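Local coordinates for protein pectinesterase (Sitophilus oryzae, PDB 4PMH) that hydrolyses the methyl esters of pectin's galacturonosyl residues, releasing methanol, and probably serves the weevil in digesting plant cell walls, at residues N56-A61 / V87-Y92; S294-S299 / A332-T337; I314-I319 / W357-S362. One frame throughout, in Å; residues are numbered along the deposited sequence.

How the contacts relate
Contact 1 comes first along the chain: the loop it closes runs from helix 51-61 to strand 89-93 and seats the helix at the N-terminal end of the parallel beta-helix. Both others open only after contact 1 has closed, on the opposite side of the chain's centre. Contact 2 opens at 294-299 and contact 3 at 314-319, before 332-337 closes contact 2 and 357-362 closes contact 3, so these two loops cross. Contact 2 ties two surface loops together; contact 3 joins the last two coils, and it shares with contact 1 the large parallel sheet that runs along the barrel. Nearest atoms of contacts 2 and 3 are about 10 Å apart, those of contacts 1 and 3 about 24 Å.

Contact 1. Residues N56-A61 / V87-Y92. Unlike the reference sequence in segment 56-61: Ala61 (reference Thr).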
loop_
_atom_site.group_PDB
_atom_site.type_symbol
_atom_site.label_atom_id
_atom_site.label_comp_id
_atom_site.label_asym_id
_atom_site.label_seq_id
_atom_site.Cartn_x
_atom_site.Cartn_y
_atom_site.Cartn_z
ATOM N N ASN A 56 -1.390 21.053 9.348
ATOM C CA ASN A 56 -0.606 21.731 10.347
ATOM C C ASN A 56 -1.518 22.343 11.395
ATOM O O ASN A 56 -1.250 22.241 12.585
ATOM C CB ASN A 56 0.220 22.853 9.722
ATOM C CG ASN A 56 1.397 22.350 8.905
ATOM O OD1 ASN A 56 1.749 21.169 8.938
ATOM N ND2 ASN A 56 2.031 23.263 8.176
ATOM N N ALA A 57 -2.581 22.997 10.957
ATOM C CA ALA A 57 -3.514 23.626 11.905
ATOM C C ALA A 57 -4.104 22.605 12.868
ATOM O O ALA A 57 -4.125 22.830 14.080
ATOM C CB ALA A 57 -4.631 24.372 11.176
ATOM N N ALA A 58 -4.570 21.488 12.313
ATOM C CA ALA A 58 -5.170 20.409 13.106
ATOM C C ALA A 58 -4.173 19.781 14.097
ATOM O O ALA A 58 -4.498 19.554 15.266
ATOM C CB ALA A 58 -5.757 19.343 12.186
ATOM N N ILE A 59 -2.946 19.521 13.639
ATOM C CA ILE A 59 -1.936 18.933 14.504
ATOM C C ILE A 59 -1.515 19.909 15.611
ATOM O O ILE A 59 -1.474 19.527 16.794
ATOM C CB ILE A 59 -0.715 18.466 13.695
ATOM C CG1 ILE A 59 -1.129 17.298 12.806
ATOM C CG2 ILE A 59 0.442 18.089 14.636
ATOM C CD1 ILE A 59 -0.011 16.725 11.969
ATOM N N ASN A 60 -1.245 21.160 15.230
ATOM C CA ASN A 60 -0.769 22.174 16.171
ATOM C C ASN A 60 -1.819 22.475 17.257
ATOM O O ASN A 60 -1.461 22.756 18.399
ATOM C CB ASN A 60 -0.390 23.470 15.464
ATOM C CG ASN A 60 0.870 23.345 14.615
ATOM O OD1 ASN A 60 1.778 22.547 14.897
ATOM N ND2 ASN A 60 0.925 24.135 13.555
ATOM N N ALA A 61 -3.094 22.360 16.924
ATOM C CA ALA A 61 -4.146 22.666 17.894
ATOM C C ALA A 61 -4.274 21.601 18.956
ATOM O O ALA A 61 -4.873 21.852 19.996
ATOM C CB ALA A 61 -5.475 22.879 17.209
ATOM N N VAL A 87 -3.213 13.683 17.796
ATOM C CA VAL A 87 -4.484 14.159 17.235
ATOM C C VAL A 87 -5.011 13.183 16.165
ATOM O O VAL A 87 -4.334 12.989 15.132
ATOM C CB VAL A 87 -4.357 15.545 16.572
ATOM C CG1 VAL A 87 -5.723 15.993 16.071
ATOM C CG2 VAL A 87 -3.787 16.572 17.549
ATOM N N PRO A 88 -6.216 12.588 16.378
ATOM C CA PRO A 88 -6.791 11.753 15.315
ATOM C C PRO A 88 -7.299 12.621 14.159
ATOM O O PRO A 88 -8.083 13.545 14.374
ATOM C CB PRO A 88 -7.953 11.001 16.015
ATOM C CG PRO A 88 -7.824 11.338 17.466
ATOM C CD PRO A 88 -7.141 12.675 17.517
ATOM N N LEU A 89 -6.869 12.301 12.943
ATOM C CA LEU A 89 -7.207 13.086 11.774
ATOM C C LEU A 89 -7.968 12.281 10.719
ATOM O O LEU A 89 -7.616 11.137 10.412
ATOM C CB LEU A 89 -5.923 13.621 11.153
ATOM C CG LEU A 89 -4.956 14.436 12.016
ATOM C CD1 LEU A 89 -3.712 14.782 11.187
ATOM C CD2 LEU A 89 -5.581 15.713 12.511
ATOM N N THR A 90 -9.022 12.892 10.176
ATOM C CA THR A 90 -9.727 12.385 9.011
ATOM C C THR A 90 -9.542 13.417 7.901
ATOM O O THR A 90 -9.875 14.587 8.080
ATOM C CB THR A 90 -11.221 12.206 9.331
ATOM O OG1 THR A 90 -11.347 11.223 10.357
ATOM C CG2 THR A 90 -12.004 11.773 8.115
ATOM N N ILE A 91 -8.971 12.995 6.783
ATOM C CA ILE A 91 -8.758 13.863 5.637
ATOM C C ILE A 91 -9.608 13.325 4.507
ATOM O O ILE A 91 -9.371 12.211 4.035
ATOM C CB ILE A 91 -7.259 13.893 5.224
ATOM C CG1 ILE A 91 -6.395 14.426 6.375
ATOM C CG2 ILE A 91 -7.036 14.766 3.980
ATOM C CD1 ILE A 91 -5.757 13.347 7.207
ATOM N N TYR A 92 -10.597 14.108 4.069
ATOM C CA TYR A 92 -11.505 13.661 3.039
ATOM C C TYR A 92 -11.759 14.647 1.931
ATOM O O TYR A 92 -11.793 15.838 2.155
ATOM C CB TYR A 92 -12.827 13.222 3.648
ATOM C CG TYR A 92 -13.705 14.322 4.186
ATOM C CD1 TYR A 92 -13.573 14.768 5.483
ATOM C CD2 TYR A 92 -14.684 14.869 3.410
ATOM C CE1 TYR A 92 -14.408 15.765 5.988
ATOM C CE2 TYR A 92 -15.531 15.844 3.893
ATOM C CZ TYR A 92 -15.378 16.290 5.188
ATOM O OH TYR A 92 -16.201 17.284 5.665
#
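Ile59, in the last turns of helix 51-61, comes nearest the other backbone at Val87, with 6.1 Å between their CA atoms, just where the chain enters strand 89-93. The strand belongs to an early coil of the right-handed parallel beta-helix of pectinesterases, and the helix packs against this N-terminal end of the barrel, as capping helices do in beta-helical proteins. The contact is small and wholly van der Waals in kind.

Leu89 makes the contacts between side chains, dividing its two methyls between neighbouring helix residues. CD2 presses on the lone methyl of Ala58, with 3.6 Å from Leu89 CD2 to Ala58 CB. The other branch meets Ile59 side-on rather than at its end: Leu89 CD1 lies 4.0 Å from the methylene Ile59 CG1, and the two side chains cross at about a right angle. The leucine can straddle the pair because its CG is turned away from its own carbonyl carbon (chi1 -55°), with CA, CB, CG and CD1 running on in a zigzag.

Around this apolar patch, Ala58 also touches Tyr42 and Ile69 of the two preceding strands of the sheet, while Leu89 rests on Ile82 and Ile59 on Pro83. The helix is thus seated on side chains from several strands at the barrel end.

Val87 meets helix backbone instead of side chains. With its CG1 opposite the backbone N (chi1 -178°), the other methyl, CG2, faces two successive carbonyl oxygens, 3.8 Å from both Ala58 O and Ile59 O.

Contact 2. Residues S294-S299 / A332-T337; sequences SGVSSS and ATSGRT
Val296 and Ser334 supply the apolar part of this meeting of two surface loops, neither of which forms helix or strand. One methyl of the valine, CG1, lies 3.8 Å from Ser334 CB, and the same serine carbon is also covered by the carbonyl oxygen of Val296. Further along, Ser299 brings its CB, not its hydroxyl, against the peptide after Gly335, with 3.8 Å between Ser299 CB and Arg336 N.

Backbone polar contact is slight. Ser334 O receives the CA-H of Ser298 (Ser298 CA to Ser334 O 3.3 Å), while the nearby Ser299 N points too poorly to bond to it. A water links the loops less directly: it is 2.7 Å from Thr333 OG1 and donates a weak, long bond to Val296 O.

The stronger polar bonds fix the shape of 332-337 itself. Gly335 N reaches back 2.9 Å to Ala332 O, closing a type I beta turn, and Ala332 N bonds to Arg336 O. Ser334 holds its hydroxyl between its own backbone N and carbonyl carbon (chi1 64°), from where OG accepts from Arg336 N at 3.2 Å, making an ST turn. Gly335 has a positive phi (95°), at which a side chain would collide with Ser334 O.

Asp293, just before 294-299, ties the two loops together: it hydrogen-bonds Ser334 OG and forms a salt bridge with Arg336, whose guanidinium also bonds Asn309 OD1 and makes a cation-pi contact with Tyr302.

Such loops between beta-helix strands border the substrate cleft in pectinesterases; the side chains of Ser334 and Trp292 are about 8 Å apart, and Gly335 is about 8 Å from the side chain of Arg290, two residues, Trp292 and Arg290, that probably bind substrate, as in related enzymes.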
loop_
_atom_site.group_PDB
_atom_site.type_symbol
_atom_site.label_atom_id
_atom_site.label_comp_id
_atom_site.label_asym_id
_atom_site.label_seq_id
_atom_site.Cartn_x
_atom_site.Cartn_y
_atom_site.Cartn_z
ATOM N N SER A 294 13.546 -7.458 1.831
ATOM C CA SER A 294 14.282 -6.227 2.216
ATOM C C SER A 294 15.515 -6.531 3.057
ATOM O O SER A 294 15.463 -7.314 4.008
ATOM C CB SER A 294 13.405 -5.203 2.953
ATOM O OG SER A 294 12.498 -5.821 3.837
ATOM N N GLY A 295 16.627 -5.921 2.661
ATOM C CA GLY A 295 17.907 -6.087 3.343
ATOM C C GLY A 295 18.611 -7.402 3.092
ATOM O O GLY A 295 19.617 -7.683 3.731
ATOM N N VAL A 296 18.095 -8.211 2.160
ATOM C CA VAL A 296 18.696 -9.498 1.814
ATOM C C VAL A 296 19.431 -9.354 0.503
ATOM O O VAL A 296 18.820 -9.082 -0.529
ATOM C CB VAL A 296 17.643 -10.610 1.674
ATOM C CG1 VAL A 296 18.316 -11.934 1.263
ATOM C CG2 VAL A 296 16.858 -10.747 2.978
ATOM N N SER A 297 20.742 -9.573 0.559
ATOM C CA SER A 297 21.645 -9.251 -0.547
ATOM C C SER A 297 21.477 -10.128 -1.789
ATOM O O SER A 297 21.600 -9.664 -2.914
ATOM C CB SER A 297 23.091 -9.381 -0.074
ATOM O OG SER A 297 23.933 -8.654 -0.941
ATOM N N SER A 298 21.250 -11.408 -1.556
ATOM C CA SER A 298 21.123 -12.407 -2.613
ATOM C C SER A 298 20.392 -13.574 -1.985
ATOM O O SER A 298 20.199 -13.593 -0.770
ATOM C CB SER A 298 22.503 -12.862 -3.094
ATOM O OG SER A 298 23.174 -13.558 -2.064
ATOM N N SER A 299 20.016 -14.562 -2.790
ATOM C CA SER A 299 19.375 -15.755 -2.245
ATOM C C SER A 299 20.264 -16.438 -1.196
ATOM O O SER A 299 19.759 -17.002 -0.211
ATOM C CB SER A 299 18.961 -16.724 -3.362
ATOM O OG SER A 299 19.994 -16.896 -4.308
ATOM N N ALA A 332 11.554 -13.750 -5.553
ATOM C CA ALA A 332 11.728 -12.618 -4.625
ATOM C C ALA A 332 12.752 -11.602 -5.144
ATOM O O ALA A 332 13.617 -11.931 -5.976
ATOM C CB ALA A 332 12.141 -13.099 -3.238
ATOM N N THR A 333 12.658 -10.376 -4.621
ATOM C CA THR A 333 13.577 -9.285 -4.994
ATOM C C THR A 333 15.064 -9.637 -4.784
ATOM O O THR A 333 15.940 -9.071 -5.461
ATOM C CB THR A 333 13.252 -8.014 -4.196
ATOM O OG1 THR A 333 13.437 -8.267 -2.791
ATOM C CG2 THR A 333 11.831 -7.559 -4.484
ATOM N N SER A 334 15.321 -10.555 -3.852
ATOM C CA SER A 334 16.654 -11.075 -3.552
ATOM C C SER A 334 17.190 -12.107 -4.548
ATOM O O SER A 334 18.394 -12.398 -4.548
ATOM C CB SER A 334 16.635 -11.715 -2.161
ATOM O OG SER A 334 15.768 -12.843 -2.111
ATOM N N GLY A 335 16.322 -12.644 -5.402
ATOM C CA GLY A 335 16.651 -13.810 -6.214
ATOM C C GLY A 335 16.200 -15.118 -5.577
ATOM O O GLY A 335 16.330 -16.191 -6.182
ATOM N N ARG A 336 15.675 -15.054 -4.358
ATOM C CA ARG A 336 15.173 -16.255 -3.703
ATOM C C ARG A 336 13.984 -16.821 -4.488
ATOM O O ARG A 336 12.944 -16.181 -4.586
ATOM C CB ARG A 336 14.771 -15.967 -2.260
ATOM C CG ARG A 336 14.080 -17.142 -1.580
ATOM C CD ARG A 336 13.930 -16.907 -0.102
ATOM N NE ARG A 336 13.010 -15.821 0.254
ATOM C CZ ARG A 336 11.835 -15.977 0.860
ATOM N NH1 ARG A 336 11.365 -17.188 1.165
ATOM N NH2 ARG A 336 11.118 -14.911 1.158
ATOM N N THR A 337 14.159 -18.012 -5.052
ATOM C CA THR A 337 13.130 -18.627 -5.882
ATOM C C THR A 337 11.823 -18.827 -5.094
ATOM O O THR A 337 11.852 -19.101 -3.893
ATOM C CB THR A 337 13.575 -19.986 -6.419
ATOM O OG1 THR A 337 13.640 -20.920 -5.347
ATOM C CG2 THR A 337 14.922 -19.901 -7.069
HETATM O O HOH W 1 15.951 -7.683 -1.935
#

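Contact 3. Residues I314-I319 / W357-S362; sequences IKESTI and WEYNNS
Ile314 and Lys315 pair in parallel with Glu358 and Tyr359, joining the last two coils of the right-handed parallel beta-helix. Both coils then turn at a residue of left-handed backbone conformation, Glu316 in one and Asn360 in the other.

The tight part centres on buried Asn361, whose amide lies in the bend at 315-317 of the preceding coil. Its OD1 accepts from Ser317 N at 2.9 Å. ND2 donates to Ile314 O and to the anti lone pair of Glu358 OE2, a carboxylate also paired with Arg10. Replacing Asn361 by alanine is likely to leave Ser317 N without its acceptor and to take one donor each from Ile314 O and Glu358 OE2. Lys315 and Tyr359 pack side by side, Lys315 CE 3.6 Å from Tyr359 CD2, while Lys315 NZ goes on to Phe21 O.

The solvent side, at exposed Asn360 and Ser362, is looser. Asn360 ND2 gives a single bond to Glu316 OE2 at 3.1 Å, meeting the carboxylate from above its plane; Glu316 OE1 forms a salt bridge with Lys271.

Ile314 O takes two donors from opposite faces of its carbonyl plane: Tyr359 N at 3.0 Å, tilted 22° from it, and Asn361 ND2, also at 3.0 Å, 59° out of it.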
loop_
_atom_site.group_PDB
_atom_site.type_symbol
_atom_site.label_atom_id
_atom_site.label_comp_id
_atom_site.label_asym_id
_atom_site.label_seq_id
_atom_site.Cartn_x
_atom_site.Cartn_y
_atom_site.Cartn_z
ATOM N N ILE A 314 -5.036 -14.138 -0.290
ATOM C CA ILE A 314 -6.134 -13.646 -1.127
ATOM C C ILE A 314 -7.289 -14.613 -0.973
ATOM O O ILE A 314 -7.185 -15.774 -1.363
ATOM C CB ILE A 314 -5.728 -13.519 -2.587
ATOM C CG1 ILE A 314 -4.581 -12.519 -2.719
ATOM C CG2 ILE A 314 -6.912 -13.060 -3.432
ATOM C CD1 ILE A 314 -3.853 -12.581 -4.039
ATOM N N LYS A 315 -8.366 -14.135 -0.360
ATOM C CA LYS A 315 -9.515 -14.967 0.017
ATOM C C LYS A 315 -10.827 -14.442 -0.575
ATOM O O LYS A 315 -11.107 -13.247 -0.483
ATOM C CB LYS A 315 -9.652 -14.945 1.536
ATOM C CG LYS A 315 -10.844 -15.706 2.095
ATOM C CD LYS A 315 -10.620 -15.953 3.580
ATOM C CE LYS A 315 -11.794 -16.671 4.236
ATOM N NZ LYS A 315 -11.554 -16.818 5.694
ATOM N N GLU A 316 -11.636 -15.338 -1.156
ATOM C CA GLU A 316 -12.977 -14.989 -1.650
ATOM C C GLU A 316 -12.982 -13.732 -2.510
ATOM O O GLU A 316 -13.832 -12.861 -2.394
ATOM C CB GLU A 316 -13.967 -14.967 -0.473
ATOM C CG GLU A 316 -14.022 -16.367 0.122
ATOM C CD GLU A 316 -14.929 -16.539 1.308
ATOM O OE1 GLU A 316 -15.574 -15.560 1.697
ATOM O OE2 GLU A 316 -14.996 -17.678 1.829
ATOM N N SER A 317 -11.987 -13.664 -3.383
ATOM C CA SER A 317 -11.826 -12.553 -4.281
ATOM C C SER A 317 -11.962 -13.015 -5.738
ATOM O O SER A 317 -11.852 -14.208 -6.051
ATOM C CB SER A 317 -10.478 -11.889 -4.045
ATOM O OG SER A 317 -10.466 -11.226 -2.795
ATOM N N THR A 318 -12.212 -12.043 -6.602
ATOM C CA THR A 318 -12.274 -12.254 -8.027
ATOM C C THR A 318 -10.897 -11.982 -8.642
ATOM O O THR A 318 -10.344 -10.904 -8.480
ATOM C CB THR A 318 -13.318 -11.310 -8.644
ATOM O OG1 THR A 318 -14.625 -11.643 -8.132
ATOM C CG2 THR A 318 -13.317 -11.415 -10.155
ATOM N N ILE A 319 -10.339 -12.957 -9.333
ATOM C CA ILE A 319 -9.045 -12.784 -9.987
ATOM C C ILE A 319 -9.284 -12.923 -11.484
ATOM O O ILE A 319 -9.724 -13.983 -11.942
ATOM C CB ILE A 319 -8.025 -13.817 -9.504
ATOM C CG1 ILE A 319 -7.907 -13.765 -7.966
ATOM C CG2 ILE A 319 -6.675 -13.580 -10.153
ATOM C CD1 ILE A 319 -6.922 -14.761 -7.378
ATOM N N TRP A 357 -0.775 -17.369 -0.030
ATOM C CA TRP A 357 -1.834 -18.377 -0.043
ATOM C C TRP A 357 -3.137 -17.825 -0.574
ATOM O O TRP A 357 -3.371 -16.627 -0.552
ATOM C CB TRP A 357 -2.106 -18.919 1.370
ATOM C CG TRP A 357 -0.886 -19.111 2.243
ATOM C CD1 TRP A 357 -0.364 -18.209 3.140
ATOM C CD2 TRP A 357 -0.077 -20.272 2.327
ATOM N NE1 TRP A 357 0.734 -18.742 3.756
ATOM C CE2 TRP A 357 0.938 -20.010 3.282
ATOM C CE3 TRP A 357 -0.091 -21.513 1.681
ATOM C CZ2 TRP A 357 1.934 -20.945 3.599
ATOM C CZ3 TRP A 357 0.893 -22.431 1.995
ATOM C CH2 TRP A 357 1.892 -22.138 2.961
ATOM N N GLU A 358 -4.014 -18.723 -1.005
ATOM C CA GLU A 358 -5.342 -18.330 -1.455
ATOM C C GLU A 358 -6.406 -19.204 -0.812
ATOM O O GLU A 358 -6.113 -20.312 -0.411
ATOM C CB GLU A 358 -5.446 -18.508 -2.944
ATOM C CG GLU A 358 -4.583 -17.571 -3.747
ATOM C CD GLU A 358 -4.618 -17.970 -5.189
ATOM O OE1 GLU A 358 -3.626 -18.558 -5.621
ATOM O OE2 GLU A 358 -5.653 -17.762 -5.858
ATOM N N TYR A 359 -7.647 -18.725 -0.782
ATOM C CA TYR A 359 -8.767 -19.560 -0.362
ATOM C C TYR A 359 -10.021 -19.093 -1.080
ATOM O O TYR A 359 -10.413 -17.939 -0.923
ATOM C CB TYR A 359 -9.016 -19.443 1.146
ATOM C CG TYR A 359 -10.246 -20.221 1.613
ATOM C CD1 TYR A 359 -10.254 -21.602 1.589
ATOM C CD2 TYR A 359 -11.378 -19.570 2.096
ATOM C CE1 TYR A 359 -11.361 -22.327 2.010
ATOM C CE2 TYR A 359 -12.500 -20.295 2.517
ATOM C CZ TYR A 359 -12.479 -21.668 2.458
ATOM O OH TYR A 359 -13.571 -22.419 2.875
ATOM N N ASN A 360 -10.648 -19.980 -1.853
ATOM C CA ASN A 360 -12.001 -19.749 -2.356
ATOM C C ASN A 360 -12.146 -18.517 -3.240
ATOM O O ASN A 360 -13.115 -17.761 -3.135
ATOM C CB ASN A 360 -12.954 -19.661 -1.153
ATOM C CG ASN A 360 -14.388 -19.947 -1.518
ATOM O OD1 ASN A 360 -14.668 -20.537 -2.560
ATOM N ND2 ASN A 360 -15.312 -19.553 -0.648
ATOM N N ASN A 361 -11.164 -18.305 -4.105
ATOM C CA ASN A 361 -11.239 -17.244 -5.091
ATOM C C ASN A 361 -11.996 -17.737 -6.327
ATOM O O ASN A 361 -12.240 -18.934 -6.494
ATOM C CB ASN A 361 -9.831 -16.763 -5.458
ATOM C CG ASN A 361 -9.096 -16.166 -4.281
ATOM O OD1 ASN A 361 -9.690 -15.460 -3.461
ATOM N ND2 ASN A 361 -7.784 -16.468 -4.173
ATOM N N SER A 362 -12.414 -16.806 -7.167
ATOM C CA SER A 362 -13.114 -17.151 -8.379
ATOM C C SER A 362 -12.694 -16.227 -9.475
ATOM O O SER A 362 -11.838 -15.350 -9.254
ATOM C CB SER A 362 -14.627 -17.103 -8.150
ATOM O OG SER A 362 -15.014 -15.842 -7.666
#